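Local coordinates for hypothetical protein SPy0176 (Streptococcus pyogenes serotype M1, PDB 2OQT), which probably serves as the IIA component of an ascorbate phosphotransferase system, relaying a phosphoryl group in the coupled uptake and phosphorylation of its substrate, at residues M67-A72 / S110-V115; N12-G17 / K140-M145; I130-A135 / V146-D151. One frame throughout, in Å; residues are numbered along the deposited sequence.

Interaction 1 (M67-A72 / S110-V115); sequences MPHAEA and SIHTTV
H69, in the irregular chain after strand 64-66, faces H112 in the first turn of helix 111-124, their CA atoms 9.2 Å apart and no backbone hydrogen bond joining the two segments. The gap is bridged by the imidazoles, which reach out from opposite directions. Their ring centroids are 4.9 Å apart and the planes are inclined by 38°, a skewed pairing that is neither a parallel stack nor edge-to-face. The nearest approach is ND1 of H69 to CD2 of H112, at 3.4 Å; NE2 of H112 stands 3.7 Å from the same ND1, without a hydrogen bond between them. With chi1 at 68°, H69 carries its ring between its own backbone N and carbonyl carbon, which leaves the carbonyl oxygen of M67 at the ring edge, in its plane. Y58 also meets H69 edge-to-face, while ND1 of H112 is hydrogen-bonded to the carbonyl oxygen of P109. This bond probably limits the rotation of the H112 ring, whose CD2-NE2 side is turned to H69. E71, folded back at chi2 (-62°), places OE2 over one face of the H112 ring, 4.0 Å above the plane and displaced toward the rim. The carboxylate is steeply inclined to that ring, and its OE1 lies 3.7 Å from CE1 of H112. Paired histidines of this kind are characteristic of the active site of type 2 EIIA domains, where the histidine of a Pro-His motif accepts the phosphoryl group; H69, following P68, is consistent with that role.

Interaction 2 (N12-G17 / K140-M145); sequences NSIRLG and KEVLEM
With chi1 of I14 at -42°, CG1 lies beside the backbone N and sends CD1 out toward helix 139-149, while V142, its CG1 anti to the backbone N (chi1 173°), holds that methyl out to meet it. The meeting of I14 CD1 with V142 CG1, at 3.3 Å, is tight for two methyl groups and is the closest point between the segments. The two side chains overlap along their lengths, running opposite ways, and CG2 of I14 lies 3.9 Å from V142 CG2. L143 adds a second wall: its CD2 comes to 3.8 Å from I14 CD1, leaving the isoleucine tip against both helix residues. Farther along the strand, L16 makes a looser contact, CD2 to V142 CG2 at 4.4 Å. No hydrogen bond crosses the interface, which is held by aliphatic packing alone. R15, on the other side of the strand, instead steadies the segment from within. Its NH1 donates to the carbonyl oxygen of N12 (3.0 Å), nearly straight and in the guanidinium plane, and also to that of I14 (2.6 Å), approaching the latter from well above the carbonyl plane. One nitrogen thus ties the strand to the turn before it, where N12 closes helix 4-10 in a Schellman motif. The axes of strand 14-16 and helix segment 140-145 approach to 9.6 Å. L8 of helix 4-10 packs on both I14 and L143, and L83 of the parallel neighbouring strand 80-86 touches V142, so helix 139-149 packs over strands 14-18 and 80-86, beside helix 4-10, with C136 of the preceding loop filling in against L16 and V142.

Interaction 3 (I130-A135 / V146-D151); sequences IERLVA and VEESKD
R132 and E148 form a long salt bridge between helix 129-134 and helix 139-149, NH1 of the arginine lying 3.4 Å from OE2 of the glutamate. The hydrogen bond within it is weak, although reasonably straight, with an angle of 157° at the hydrogen. The side chains arrive from opposite directions, and the carboxylate carbon sits at the edge of the guanidinium, in its plane. The two flat groups are nevertheless twisted by 49°, so the pairing is not the coplanar, two-toothed kind. The other carboxylate oxygen, OE1, is farther away, 3.6 Å from NH1 and 3.7 Å from NH2. E148 reaches across as a straight chain, CG anti to the backbone N (chi1 -168°) and chi2 extended, whereas R132 bends at chi2 and chi3. The stronger hold on the arginine comes from its own end of the contact, where NE is hydrogen-bonded to the carbonyl oxygen of D127 just before helix 129-134. That bond probably fixes how the guanidinium is presented to E148. Away from the ion pair, L133 packs on F124 of helix 111-124, and V146 and S149 both touch L123 of that helix. The contact itself is small and lies at the surface. It belongs to a helical hairpin formed by the last two helices of the chain, which run roughly antiparallel at the end of the EIIA domain, are bridged by an ion pair on their outer side and share helix 111-124 as a packing partner.

How the interactions relate
Interactions 2 and 3 are neighbours, their centres 9 Å apart, and both draw on helix 139-149. M145 joins them: its SE lies 3.4 Å from L133 CD1, and its CE packs 4.0 Å from R132 CZ. L16 adds a looser touch on the L133 carbonyl. Interaction 1, with the probable phosphorylation site, stands apart: its centre is about 21 Å from each of the others, and it lies across the chain's centre from interaction 2. Helix 111-124 spans the distance, carrying H112 near its start and, near its end, the residues L123 and F124 that pack against interaction 3.

Interaction 1 (M67-A72 / S110-V115)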
HETATM    1  N   MSE A  67       0.441   4.613  -2.085  1.00 60.29           N
HETATM    2  CA  MSE A  67       0.853   3.290  -2.524  1.00 60.65           C
HETATM    3  C   MSE A  67       2.382   3.212  -2.622  1.00 57.36           C
HETATM    4  O   MSE A  67       2.965   3.262  -3.704  1.00 56.10           O
HETATM    5  CB  MSE A  67       0.183   2.924  -3.835  1.00 59.83           C
HETATM    6  CG  MSE A  67       0.042   4.132  -4.691  1.00 62.39           C
HETATM    7 SE   MSE A  67      -0.324   3.749  -6.537  0.60 70.09          SE
HETATM    8  CE  MSE A  67       0.416   1.878  -6.620  1.00 63.86           C
ATOM      9  N   PRO A  68       3.032   3.043  -1.462  1.00 56.28           N
ATOM     10  CA  PRO A  68       4.496   3.161  -1.328  1.00 54.91           C
ATOM     11  C   PRO A  68       5.205   2.147  -2.165  1.00 54.75           C
ATOM     12  O   PRO A  68       4.830   0.998  -2.144  1.00 54.54           O
ATOM     13  CB  PRO A  68       4.733   2.886   0.152  1.00 53.95           C
ATOM     14  CG  PRO A  68       3.441   3.165   0.783  1.00 54.59           C
ATOM     15  CD  PRO A  68       2.400   2.724  -0.174  1.00 54.89           C
ATOM     16  N   HIS A  69       6.217   2.573  -2.909  1.00 55.33           N
ATOM     17  CA  HIS A  69       6.996   1.678  -3.748  1.00 56.80           C
ATOM     18  C   HIS A  69       8.257   2.425  -4.165  1.00 58.96           C
ATOM     19  O   HIS A  69       8.314   3.656  -4.055  1.00 58.15           O
ATOM     20  CB  HIS A  69       6.200   1.180  -4.971  1.00 55.99           C
ATOM     21  CG  HIS A  69       5.896   2.259  -5.974  1.00 55.08           C
ATOM     22  ND1 HIS A  69       6.638   2.433  -7.123  1.00 54.21           N
ATOM     23  CD2 HIS A  69       4.976   3.260  -5.964  1.00 51.07           C
ATOM     24  CE1 HIS A  69       6.167   3.469  -7.791  1.00 52.36           C
ATOM     25  NE2 HIS A  69       5.171   3.997  -7.101  1.00 50.71           N
ATOM     26  N   ALA A  70       9.269   1.664  -4.600  1.00 61.76           N
ATOM     27  CA  ALA A  70      10.501   2.207  -5.205  1.00 65.01           C
ATOM     28  C   ALA A  70      10.794   1.574  -6.569  1.00 67.56           C
ATOM     29  O   ALA A  70      10.089   0.658  -7.030  1.00 67.65           O
ATOM     30  CB  ALA A  70      11.701   2.031  -4.269  1.00 64.15           C
ATOM     31  N   GLU A  71      11.842   2.053  -7.234  1.00 71.12           N
ATOM     32  CA  GLU A  71      12.181   1.441  -8.519  1.00 73.52           C
ATOM     33  C   GLU A  71      13.149   0.291  -8.411  1.00 74.29           C
ATOM     34  O   GLU A  71      14.378   0.450  -8.290  1.00 73.62           O
ATOM     35  CB  GLU A  71      12.471   2.450  -9.615  1.00 74.48           C
ATOM     36  CG  GLU A  71      11.166   3.084 -10.110  1.00 78.32           C
ATOM     37  CD  GLU A  71      10.178   2.074 -10.736  1.00 84.79           C
ATOM     38  OE1 GLU A  71      10.509   0.852 -10.848  1.00 85.44           O
ATOM     39  OE2 GLU A  71       9.068   2.537 -11.139  1.00 87.90           O
ATOM     40  N   ALA A  72      12.527  -0.885  -8.479  1.00 74.65           N
ATOM     41  CA  ALA A  72      13.104  -2.080  -7.961  1.00 75.13           C
ATOM     42  C   ALA A  72      13.063  -3.203  -9.006  1.00 75.57           C
ATOM     43  O   ALA A  72      13.654  -3.062 -10.076  1.00 75.14           O
ATOM     44  CB  ALA A  72      12.371  -2.468  -6.691  1.00 75.15           C
ATOM     45  N   SER A 110       7.328  -2.057 -15.262  1.00 70.91           N
ATOM     46  CA  SER A 110       6.175  -1.618 -16.046  1.00 71.70           C
ATOM     47  C   SER A 110       4.836  -2.206 -15.576  1.00 71.63           C
ATOM     48  O   SER A 110       3.763  -1.750 -15.989  1.00 72.36           O
ATOM     49  CB  SER A 110       6.402  -1.809 -17.549  1.00 71.62           C
ATOM     50  OG  SER A 110       7.072  -3.028 -17.832  1.00 75.12           O
ATOM     51  N   ILE A 111       4.916  -3.193 -14.697  1.00 71.26           N
ATOM     52  CA  ILE A 111       3.807  -3.655 -13.861  1.00 71.05           C
ATOM     53  C   ILE A 111       3.045  -2.481 -13.230  1.00 70.17           C
ATOM     54  O   ILE A 111       1.826  -2.424 -13.299  1.00 69.44           O
ATOM     55  CB  ILE A 111       4.366  -4.691 -12.761  1.00 71.65           C
ATOM     56  CG1 ILE A 111       4.444  -6.122 -13.315  1.00 71.82           C
ATOM     57  CG2 ILE A 111       3.616  -4.651 -11.386  1.00 72.02           C
ATOM     58  CD1 ILE A 111       5.515  -6.994 -12.563  1.00 72.70           C
ATOM     59  N   HIS A 112       3.776  -1.537 -12.637  1.00 69.93           N
ATOM     60  CA  HIS A 112       3.178  -0.456 -11.857  1.00 70.08           C
ATOM     61  C   HIS A 112       1.954   0.193 -12.532  1.00 69.96           C
ATOM     62  O   HIS A 112       0.893   0.336 -11.920  1.00 70.51           O
ATOM     63  CB  HIS A 112       4.235   0.618 -11.501  1.00 70.54           C
ATOM     64  CG  HIS A 112       5.402   0.078 -10.731  1.00 73.02           C
ATOM     65  ND1 HIS A 112       6.452  -0.577 -11.334  1.00 75.14           N
ATOM     66  CD2 HIS A 112       5.656   0.041  -9.402  1.00 74.61           C
ATOM     67  CE1 HIS A 112       7.314  -0.976 -10.414  1.00 74.79           C
ATOM     68  NE2 HIS A 112       6.852  -0.616  -9.233  1.00 75.49           N
ATOM     69  N   THR A 113       2.101   0.598 -13.790  1.00 68.87           N
ATOM     70  CA  THR A 113       1.066   1.395 -14.415  1.00 67.94           C
ATOM     71  C   THR A 113       0.092   0.525 -15.213  1.00 67.31           C
ATOM     72  O   THR A 113      -1.095   0.804 -15.243  1.00 66.79           O
ATOM     73  CB  THR A 113       1.660   2.524 -15.285  1.00 67.87           C
ATOM     74  OG1 THR A 113       2.093   1.979 -16.516  1.00 66.30           O
ATOM     75  CG2 THR A 113       2.874   3.169 -14.613  1.00 68.26           C
ATOM     76  N   THR A 114       0.603  -0.538 -15.828  1.00 66.78           N
ATOM     77  CA  THR A 114      -0.213  -1.442 -16.652  1.00 66.51           C
ATOM     78  C   THR A 114      -1.116  -2.391 -15.866  1.00 66.11           C
ATOM     79  O   THR A 114      -2.169  -2.795 -16.349  1.00 65.64           O
ATOM     80  CB  THR A 114       0.665  -2.310 -17.542  1.00 66.39           C
ATOM     81  OG1 THR A 114       1.559  -3.059 -16.699  1.00 66.03           O
ATOM     82  CG2 THR A 114       1.454  -1.440 -18.540  1.00 66.05           C
ATOM     83  N   VAL A 115      -0.685  -2.732 -14.657  1.00 66.36           N
ATOM     84  CA  VAL A 115      -1.284  -3.792 -13.861  1.00 66.61           C
ATOM     85  C   VAL A 115      -1.740  -3.302 -12.482  1.00 66.85           C
ATOM     86  O   VAL A 115      -2.853  -3.619 -12.064  1.00 67.49           O
ATOM     87  CB  VAL A 115      -0.295  -4.994 -13.694  1.00 66.63           C
ATOM     88  CG1 VAL A 115      -0.825  -6.012 -12.691  1.00 67.50           C
ATOM     89  CG2 VAL A 115      -0.016  -5.685 -15.044  1.00 66.85           C
TER

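Interaction 2 (N12-G17 / K140-M145)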
ATOM      1  N   ASN A  12      -0.763 -12.556   3.204  1.00 61.72           N
ATOM      2  CA  ASN A  12      -1.463 -12.267   4.445  1.00 60.72           C
ATOM      3  C   ASN A  12      -1.122 -10.887   4.878  1.00 60.35           C
ATOM      4  O   ASN A  12      -0.623 -10.694   5.979  1.00 60.92           O
ATOM      5  CB  ASN A  12      -1.057 -13.256   5.536  1.00 61.13           C
ATOM      6  CG  ASN A  12      -1.966 -14.454   5.588  1.00 59.80           C
ATOM      7  OD1 ASN A  12      -1.999 -15.159   6.586  1.00 61.45           O
ATOM      8  ND2 ASN A  12      -2.724 -14.681   4.522  1.00 57.37           N
ATOM      9  N   SER A  13      -1.422  -9.934   3.997  1.00 60.21           N
ATOM     10  CA  SER A  13      -0.757  -8.621   3.930  1.00 59.25           C
ATOM     11  C   SER A  13      -1.495  -7.480   4.574  1.00 59.06           C
ATOM     12  O   SER A  13      -1.015  -6.346   4.569  1.00 58.75           O
ATOM     13  CB  SER A  13      -0.660  -8.236   2.476  1.00 58.71           C
ATOM     14  OG  SER A  13       0.603  -8.530   1.992  1.00 59.27           O
ATOM     15  N   ILE A  14      -2.690  -7.763   5.073  1.00 59.02           N
ATOM     16  CA  ILE A  14      -3.533  -6.728   5.604  1.00 59.29           C
ATOM     17  C   ILE A  14      -3.198  -6.508   7.083  1.00 60.06           C
ATOM     18  O   ILE A  14      -3.030  -7.475   7.841  1.00 61.37           O
ATOM     19  CB  ILE A  14      -5.015  -7.050   5.335  1.00 59.13           C
ATOM     20  CG1 ILE A  14      -5.170  -7.606   3.894  1.00 57.17           C
ATOM     21  CG2 ILE A  14      -5.914  -5.804   5.621  1.00 60.17           C
ATOM     22  CD1 ILE A  14      -6.442  -7.253   3.149  1.00 51.82           C
ATOM     23  N   ARG A  15      -3.006  -5.246   7.459  1.00 60.31           N
ATOM     24  CA  ARG A  15      -2.947  -4.827   8.856  1.00 60.77           C
ATOM     25  C   ARG A  15      -3.910  -3.703   9.069  1.00 62.24           C
ATOM     26  O   ARG A  15      -4.150  -2.858   8.198  1.00 62.56           O
ATOM     27  CB  ARG A  15      -1.586  -4.359   9.311  1.00 59.77           C
ATOM     28  CG  ARG A  15      -0.478  -5.334   9.095  1.00 60.23           C
ATOM     29  CD  ARG A  15      -0.467  -6.537  10.001  1.00 58.54           C
ATOM     30  NE  ARG A  15       0.631  -7.404   9.584  1.00 56.25           N
ATOM     31  CZ  ARG A  15       0.528  -8.347   8.651  1.00 57.30           C
ATOM     32  NH1 ARG A  15      -0.642  -8.598   8.060  1.00 54.00           N
ATOM     33  NH2 ARG A  15       1.600  -9.065   8.333  1.00 57.83           N
ATOM     34  N   LEU A  16      -4.464  -3.703  10.268  1.00 64.27           N
ATOM     35  CA  LEU A  16      -5.629  -2.909  10.560  1.00 65.09           C
ATOM     36  C   LEU A  16      -5.389  -2.054  11.788  1.00 65.57           C
ATOM     37  O   LEU A  16      -5.003  -2.576  12.845  1.00 65.75           O
ATOM     38  CB  LEU A  16      -6.834  -3.841  10.714  1.00 65.14           C
ATOM     39  CG  LEU A  16      -7.545  -4.042   9.381  1.00 65.02           C
ATOM     40  CD1 LEU A  16      -8.434  -5.249   9.437  1.00 65.20           C
ATOM     41  CD2 LEU A  16      -8.358  -2.780   9.056  1.00 67.15           C
ATOM     42  N   GLY A  17      -5.580  -0.743  11.617  1.00 65.83           N
ATOM     43  CA  GLY A  17      -5.595   0.210  12.728  1.00 65.67           C
ATOM     44  C   GLY A  17      -4.270   0.270  13.426  1.00 66.14           C
ATOM     45  O   GLY A  17      -4.185   0.079  14.630  1.00 67.08           O
ATOM     46  N   LYS A 140     -10.927  -9.941   6.361  1.00 80.66           N
ATOM     47  CA  LYS A 140     -12.120 -10.451   5.652  1.00 81.26           C
ATOM     48  C   LYS A 140     -12.875  -9.326   4.925  1.00 80.60           C
ATOM     49  O   LYS A 140     -13.080  -9.399   3.709  1.00 81.05           O
ATOM     50  CB  LYS A 140     -13.057 -11.227   6.588  1.00 80.91           C
ATOM     51  CG  LYS A 140     -14.385 -11.665   5.902  1.00 83.30           C
ATOM     52  CD  LYS A 140     -15.420 -12.352   6.843  1.00 83.12           C
ATOM     53  CE  LYS A 140     -15.678 -11.530   8.142  1.00 87.05           C
ATOM     54  NZ  LYS A 140     -16.123 -12.371   9.314  1.00 88.74           N
ATOM     55  N   GLU A 141     -13.260  -8.273   5.642  1.00 79.72           N
ATOM     56  CA  GLU A 141     -14.001  -7.194   4.972  1.00 78.87           C
ATOM     57  C   GLU A 141     -13.170  -6.288   4.101  1.00 77.58           C
ATOM     58  O   GLU A 141     -13.691  -5.718   3.149  1.00 77.35           O
ATOM     59  CB  GLU A 141     -14.910  -6.389   5.908  1.00 79.22           C
ATOM     60  CG  GLU A 141     -14.432  -6.179   7.301  1.00 80.79           C
ATOM     61  CD  GLU A 141     -15.601  -6.195   8.272  1.00 84.13           C
ATOM     62  OE1 GLU A 141     -15.802  -5.210   9.035  1.00 82.86           O
ATOM     63  OE2 GLU A 141     -16.327  -7.216   8.243  1.00 85.47           O
ATOM     64  N   VAL A 142     -11.883  -6.161   4.402  1.00 76.67           N
ATOM     65  CA  VAL A 142     -10.989  -5.511   3.455  1.00 76.04           C
ATOM     66  C   VAL A 142     -11.032  -6.293   2.142  1.00 76.14           C
ATOM     67  O   VAL A 142     -11.307  -5.728   1.090  1.00 75.74           O
ATOM     68  CB  VAL A 142      -9.550  -5.356   3.978  1.00 75.84           C
ATOM     69  CG1 VAL A 142      -8.641  -4.829   2.888  1.00 75.04           C
ATOM     70  CG2 VAL A 142      -9.506  -4.414   5.185  1.00 75.72           C
ATOM     71  N   LEU A 143     -10.825  -7.603   2.215  1.00 76.55           N
ATOM     72  CA  LEU A 143     -10.887  -8.441   1.023  1.00 77.06           C
ATOM     73  C   LEU A 143     -12.265  -8.365   0.337  1.00 77.83           C
ATOM     74  O   LEU A 143     -12.375  -8.492  -0.881  1.00 77.59           O
ATOM     75  CB  LEU A 143     -10.517  -9.896   1.351  1.00 76.92           C
ATOM     76  CG  LEU A 143      -9.070 -10.452   1.430  1.00 76.76           C
ATOM     77  CD1 LEU A 143      -8.052  -9.817   0.443  1.00 75.00           C
ATOM     78  CD2 LEU A 143      -8.513 -10.421   2.829  1.00 75.56           C
ATOM     79  N   GLU A 144     -13.320  -8.148   1.118  1.00 79.06           N
ATOM     80  CA  GLU A 144     -14.655  -8.056   0.533  1.00 80.21           C
ATOM     81  C   GLU A 144     -14.829  -6.755  -0.232  1.00 80.39           C
ATOM     82  O   GLU A 144     -15.461  -6.732  -1.296  1.00 80.18           O
ATOM     83  CB  GLU A 144     -15.749  -8.303   1.570  1.00 80.23           C
ATOM     84  CG  GLU A 144     -16.180  -9.790   1.619  1.00 82.46           C
ATOM     85  CD  GLU A 144     -16.519 -10.275   3.032  1.00 84.60           C
ATOM     86  OE1 GLU A 144     -16.521  -9.434   3.959  1.00 85.43           O
ATOM     87  OE2 GLU A 144     -16.783 -11.492   3.219  1.00 85.05           O
HETATM   88  N   MSE A 145     -14.236  -5.689   0.297  1.00 80.98           N
HETATM   89  CA  MSE A 145     -14.143  -4.438  -0.439  1.00 82.09           C
HETATM   90  C   MSE A 145     -13.367  -4.607  -1.726  1.00 81.56           C
HETATM   91  O   MSE A 145     -13.784  -4.066  -2.743  1.00 81.85           O
HETATM   92  CB  MSE A 145     -13.512  -3.352   0.402  1.00 81.72           C
HETATM   93  CG  MSE A 145     -14.332  -3.000   1.589  1.00 82.60           C
HETATM   94 SE   MSE A 145     -13.759  -1.323   2.336  0.80 86.31          SE
HETATM   95  CE  MSE A 145     -13.885  -0.203   0.714  1.00 84.31           C
TER

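Interaction 3 (I130-A135 / V146-D151)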
ATOM      1  N   ILE A 130     -11.874   5.380   1.830  1.00 75.50           N
ATOM      2  CA  ILE A 130     -10.836   5.404   2.874  1.00 75.04           C
ATOM      3  C   ILE A 130     -11.365   5.189   4.301  1.00 74.97           C
ATOM      4  O   ILE A 130     -10.799   4.412   5.103  1.00 74.37           O
ATOM      5  CB  ILE A 130      -9.736   6.560   2.732  1.00 74.92           C
ATOM      6  CG1 ILE A 130      -9.978   7.725   3.677  1.00 75.93           C
ATOM      7  CG2 ILE A 130      -9.536   7.030   1.280  1.00 74.60           C
ATOM      8  CD1 ILE A 130      -8.727   8.186   4.383  1.00 77.94           C
ATOM      9  N   GLU A 131     -12.502   5.828   4.573  1.00 74.95           N
ATOM     10  CA  GLU A 131     -13.220   5.754   5.841  1.00 74.47           C
ATOM     11  C   GLU A 131     -13.852   4.378   5.994  1.00 74.39           C
ATOM     12  O   GLU A 131     -13.731   3.759   7.044  1.00 74.81           O
ATOM     13  CB  GLU A 131     -14.284   6.848   5.883  1.00 74.75           C
ATOM     14  CG  GLU A 131     -13.985   8.013   4.927  1.00 75.36           C
ATOM     15  CD  GLU A 131     -14.145   7.590   3.461  1.00 76.63           C
ATOM     16  OE1 GLU A 131     -14.556   6.419   3.244  1.00 76.43           O
ATOM     17  OE2 GLU A 131     -13.863   8.405   2.543  1.00 75.13           O
ATOM     18  N   ARG A 132     -14.508   3.876   4.953  1.00 73.89           N
ATOM     19  CA  ARG A 132     -14.925   2.485   4.964  1.00 73.87           C
ATOM     20  C   ARG A 132     -13.757   1.552   5.343  1.00 74.33           C
ATOM     21  O   ARG A 132     -13.913   0.658   6.193  1.00 75.34           O
ATOM     22  CB  ARG A 132     -15.472   2.089   3.602  1.00 74.05           C
ATOM     23  CG  ARG A 132     -16.959   2.327   3.406  1.00 73.81           C
ATOM     24  CD  ARG A 132     -17.519   1.239   2.510  1.00 75.28           C
ATOM     25  NE  ARG A 132     -17.509   1.576   1.083  1.00 73.66           N
ATOM     26  CZ  ARG A 132     -17.702   0.685   0.106  1.00 73.29           C
ATOM     27  NH1 ARG A 132     -17.898  -0.602   0.393  1.00 70.07           N
ATOM     28  NH2 ARG A 132     -17.698   1.083  -1.167  1.00 74.25           N
ATOM     29  N   LEU A 133     -12.596   1.774   4.713  1.00 73.62           N
ATOM     30  CA  LEU A 133     -11.377   0.991   4.911  1.00 72.72           C
ATOM     31  C   LEU A 133     -10.850   1.154   6.327  1.00 73.15           C
ATOM     32  O   LEU A 133     -10.403   0.187   6.948  1.00 71.49           O
ATOM     33  CB  LEU A 133     -10.299   1.415   3.884  1.00 72.24           C
ATOM     34  CG  LEU A 133      -9.784   0.641   2.650  1.00 69.61           C
ATOM     35  CD1 LEU A 133     -10.419  -0.709   2.373  1.00 67.04           C
ATOM     36  CD2 LEU A 133      -9.800   1.503   1.399  1.00 66.11           C
ATOM     37  N   VAL A 134     -10.914   2.386   6.837  1.00 74.89           N
ATOM     38  CA  VAL A 134     -10.456   2.694   8.217  1.00 76.33           C
ATOM     39  C   VAL A 134     -11.322   2.011   9.286  1.00 77.24           C
ATOM     40  O   VAL A 134     -10.807   1.552  10.301  1.00 77.84           O
ATOM     41  CB  VAL A 134     -10.251   4.241   8.451  1.00 76.04           C
ATOM     42  CG1 VAL A 134     -10.305   4.624   9.927  1.00 76.49           C
ATOM     43  CG2 VAL A 134      -8.925   4.687   7.881  1.00 76.13           C
ATOM     44  N   ALA A 135     -12.621   1.903   9.009  1.00 78.81           N
ATOM     45  CA  ALA A 135     -13.611   1.266   9.894  1.00 80.06           C
ATOM     46  C   ALA A 135     -13.743  -0.264   9.723  1.00 81.16           C
ATOM     47  O   ALA A 135     -14.557  -0.917  10.411  1.00 81.79           O
ATOM     48  CB  ALA A 135     -14.962   1.926   9.690  1.00 79.97           C
ATOM     49  N   VAL A 146     -12.266  -5.370  -1.692  1.00 81.41           N
ATOM     50  CA  VAL A 146     -11.441  -5.599  -2.887  1.00 81.26           C
ATOM     51  C   VAL A 146     -12.153  -6.409  -3.980  1.00 81.59           C
ATOM     52  O   VAL A 146     -11.919  -6.165  -5.165  1.00 81.63           O
ATOM     53  CB  VAL A 146     -10.031  -6.222  -2.554  1.00 81.64           C
ATOM     54  CG1 VAL A 146      -9.120  -6.254  -3.791  1.00 80.25           C
ATOM     55  CG2 VAL A 146      -9.343  -5.449  -1.440  1.00 81.96           C
ATOM     56  N   GLU A 147     -13.008  -7.366  -3.605  1.00 82.06           N
ATOM     57  CA  GLU A 147     -13.816  -8.082  -4.614  1.00 82.76           C
ATOM     58  C   GLU A 147     -14.809  -7.115  -5.278  1.00 83.08           C
ATOM     59  O   GLU A 147     -14.987  -7.099  -6.503  1.00 83.01           O
ATOM     60  CB  GLU A 147     -14.546  -9.302  -4.028  1.00 82.70           C
ATOM     61  CG  GLU A 147     -15.035 -10.300  -5.075  1.00 83.39           C
ATOM     62  CD  GLU A 147     -13.950 -11.289  -5.513  1.00 86.68           C
ATOM     63  OE1 GLU A 147     -12.930 -10.877  -6.123  1.00 88.88           O
ATOM     64  OE2 GLU A 147     -14.115 -12.502  -5.254  1.00 87.24           O
ATOM     65  N   GLU A 148     -15.422  -6.288  -4.447  1.00 83.56           N
ATOM     66  CA  GLU A 148     -16.322  -5.264  -4.894  1.00 84.53           C
ATOM     67  C   GLU A 148     -15.695  -4.323  -5.949  1.00 85.45           C
ATOM     68  O   GLU A 148     -16.415  -3.739  -6.762  1.00 85.11           O
ATOM     69  CB  GLU A 148     -16.787  -4.519  -3.656  1.00 84.34           C
ATOM     70  CG  GLU A 148     -17.947  -3.580  -3.852  1.00 85.46           C
ATOM     71  CD  GLU A 148     -18.408  -2.943  -2.555  1.00 86.50           C
ATOM     72  OE1 GLU A 148     -19.207  -1.981  -2.643  1.00 88.89           O
ATOM     73  OE2 GLU A 148     -17.977  -3.393  -1.459  1.00 86.42           O
ATOM     74  N   SER A 149     -14.357  -4.210  -5.935  1.00 87.16           N
ATOM     75  CA  SER A 149     -13.547  -3.356  -6.844  1.00 88.26           C
ATOM     76  C   SER A 149     -13.493  -3.875  -8.252  1.00 89.42           C
ATOM     77  O   SER A 149     -13.435  -3.084  -9.205  1.00 89.66           O
ATOM     78  CB  SER A 149     -12.085  -3.288  -6.400  1.00 87.75           C
ATOM     79  OG  SER A 149     -11.968  -2.833  -5.084  1.00 88.31           O
ATOM     80  N   LYS A 150     -13.459  -5.201  -8.378  1.00 90.91           N
ATOM     81  CA  LYS A 150     -13.248  -5.861  -9.667  1.00 92.84           C
ATOM     82  C   LYS A 150     -14.401  -5.679 -10.684  1.00 94.18           C
ATOM     83  O   LYS A 150     -14.227  -5.942 -11.877  1.00 94.62           O
ATOM     84  CB  LYS A 150     -12.937  -7.351  -9.468  1.00 92.64           C
ATOM     85  CG  LYS A 150     -12.000  -7.663  -8.305  1.00 93.12           C
ATOM     86  CD  LYS A 150     -11.472  -9.098  -8.392  1.00 93.35           C
ATOM     87  CE  LYS A 150     -10.388  -9.389  -7.340  1.00 94.96           C
ATOM     88  NZ  LYS A 150      -9.098  -8.586  -7.461  1.00 94.10           N
ATOM     89  N   ASP A 151     -15.559  -5.206 -10.224  1.00 95.74           N
ATOM     90  CA  ASP A 151     -16.758  -5.163 -11.075  1.00 97.46           C
ATOM     91  C   ASP A 151     -17.502  -3.817 -11.089  1.00 98.21           C
ATOM     92  O   ASP A 151     -17.600  -3.138 -10.052  1.00 98.18           O
ATOM     93  CB  ASP A 151     -17.719  -6.311 -10.712  1.00 97.80           C
ATOM     94  CG  ASP A 151     -17.687  -6.652  -9.223  1.00 98.49           C
ATOM     95  OD1 ASP A 151     -18.105  -5.788  -8.411  1.00 97.43           O
ATOM     96  OD2 ASP A 151     -17.228  -7.777  -8.877  1.00 99.34           O
TER